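Local coordinates for protein lipocalin AI-4 (Rhodnius prolixus, PDB 5H9N) that binds cysteinyl leukotrienes such as leukotriene C4 as a secreted salivary lipocalin of a blood-feeding insect, probably sequestering them, at residues 140-144 with 145-149. The protein carries 1 engineered substitution. Residues are numbered along the deposited sequence; the frame is centred on the assembly and turned at random. Where two conformers were deposited one is given.
Sequences TKLNQ and LELTS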
loop_
_atom_site.group_PDB
_atom_site.type_symbol
_atom_site.label_atom_id
_atom_site.label_comp_id
_atom_site.label_asym_id
_atom_site.label_seq_id
_atom_site.Cartn_x
_atom_site.Cartn_y
_atom_site.Cartn_z
ATOM N N THR A 140 -5.074 1.760 18.370
ATOM C CA THR A 140 -3.933 1.266 19.127
ATOM C C THR A 140 -2.740 0.991 18.210
ATOM O O THR A 140 -1.603 1.337 18.529
ATOM C CB THR A 140 -4.309 0.003 19.909
ATOM O OG1 THR A 140 -5.503 0.268 20.658
ATOM C CG2 THR A 140 -3.189 -0.388 20.857
ATOM N N LYS A 141 -3.008 0.389 17.056
ATOM C CA LYS A 141 -1.952 0.058 16.104
ATOM C C LYS A 141 -1.246 1.312 15.589
ATOM O O LYS A 141 -0.019 1.342 15.475
ATOM C CB LYS A 141 -2.524 -0.737 14.933
ATOM C CG LYS A 141 -1.477 -1.262 13.975
ATOM C CD LYS A 141 -0.520 -2.170 14.722
ATOM C CE LYS A 141 0.042 -3.244 13.828
ATOM N NZ LYS A 141 0.809 -4.246 14.612
ATOM N N LEU A 142 -2.016 2.348 15.282
ATOM C CA LEU A 142 -1.436 3.609 14.824
ATOM C C LEU A 142 -0.574 4.233 15.916
ATOM O O LEU A 142 0.496 4.767 15.634
ATOM C CB LEU A 142 -2.527 4.582 14.386
ATOM C CG LEU A 142 -3.295 4.177 13.127
ATOM C CD1 LEU A 142 -4.516 5.072 12.940
ATOM C CD2 LEU A 142 -2.392 4.241 11.888
ATOM N N ASN A 143 -1.024 4.152 17.164
ATOM C CA ASN A 143 -0.214 4.647 18.264
ATOM C C ASN A 143 1.111 3.895 18.351
ATOM O O ASN A 143 2.169 4.514 18.473
ATOM C CB ASN A 143 -0.976 4.538 19.585
ATOM C CG ASN A 143 -0.199 5.111 20.750
ATOM O OD1 ASN A 143 0.461 4.382 21.487
ATOM N ND2 ASN A 143 -0.271 6.428 20.918
ATOM N N GLN A 144 1.046 2.571 18.260
ATOM C CA GLN A 144 2.227 1.723 18.344
ATOM C C GLN A 144 3.231 2.034 17.239
ATOM O O GLN A 144 4.443 1.996 17.466
ATOM C CB GLN A 144 1.815 0.252 18.302
ATOM C CG GLN A 144 1.061 -0.169 19.563
ATOM C CD GLN A 144 0.469 -1.564 19.483
ATOM O OE1 GLN A 144 0.218 -2.088 18.397
ATOM N NE2 GLN A 144 0.235 -2.172 20.643
ATOM N N LEU A 145 2.729 2.358 16.053
ATOM C CA LEU A 145 3.587 2.682 14.923
ATOM C C LEU A 145 3.938 4.164 14.822
ATOM O O LEU A 145 4.604 4.577 13.868
ATOM C CB LEU A 145 2.920 2.248 13.619
ATOM C CG LEU A 145 2.697 0.750 13.416
ATOM C CD1 LEU A 145 1.758 0.525 12.244
ATOM C CD2 LEU A 145 4.019 0.037 13.179
ATOM N N GLU A 146 3.476 4.956 15.789
ATOM C CA GLU A 146 3.701 6.404 15.806
ATOM C C GLU A 146 3.139 7.081 14.551
ATOM O O GLU A 146 3.777 7.945 13.948
ATOM C CB GLU A 146 5.197 6.700 15.973
ATOM C CG GLU A 146 5.843 5.872 17.085
ATOM C CD GLU A 146 7.299 6.222 17.334
ATOM O OE1 GLU A 146 7.945 6.784 16.428
ATOM O OE2 GLU A 146 7.799 5.924 18.440
ATOM N N LEU A 147 1.930 6.682 14.168
ATOM C CA LEU A 147 1.235 7.238 13.012
ATOM C C LEU A 147 0.007 8.027 13.444
ATOM O O LEU A 147 -1.109 7.766 12.987
ATOM C CB LEU A 147 0.823 6.127 12.058
ATOM C CG LEU A 147 1.974 5.316 11.464
ATOM C CD1 LEU A 147 1.415 4.148 10.699
ATOM C CD2 LEU A 147 2.837 6.193 10.544
ATOM N N THR A 148 0.224 9.000 14.318
ATOM C CA THR A 148 -0.876 9.688 14.977
ATOM C C THR A 148 -1.431 10.883 14.204
ATOM O O THR A 148 -2.412 11.493 14.630
ATOM C CB THR A 148 -0.456 10.167 16.376
ATOM O OG1 THR A 148 0.680 11.034 16.263
ATOM C CG2 THR A 148 -0.101 8.979 17.259
ATOM N N SER A 149 -0.820 11.224 13.076
ATOM C CA SER A 149 -1.406 12.264 12.233
ATOM C C SER A 149 -1.285 11.969 10.743
ATOM O O SER A 149 -0.581 12.678 10.017
ATOM C CB SER A 149 -0.770 13.624 12.539
ATOM O OG SER A 149 0.621 13.612 12.275
#
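L142 and L147 both set CG opposite their own carbonyl carbon, with chi1 of -68° and -62°, and their side chains meet at about a right angle. CD2 of L142 lies 3.7 Å from CB of L147. K141 uses a different first torsion, CG anti to the backbone N, and turns again at chi2; its CG lies 4.1 Å from CD1 of L145, while its NZ hydrogen-bonds O of K16. The backbone then closes the helix. L145 N still makes the ordinary helical bond to K141 O, at 3.0 Å. E146 takes a positive phi, and the chain folds back. That turn brings L147 N to L142 O at 2.8 Å in a nearly straight bond (174° at the hydrogen), and E146 N hydrogen-bonds N143 O at 3.0 Å, approaching from well above the carbonyl plane rather than on a lone pair. The three leucines face the protein: L142 and L145 touch L107, and L145 and L147 share F123, while E146 projects outward. The 6→1 bond from L147 N, the inner bond from E146 N and the positive phi make this a Schellman motif, ending helix 139-144 where it packs against the outside of the lipocalin beta-barrel.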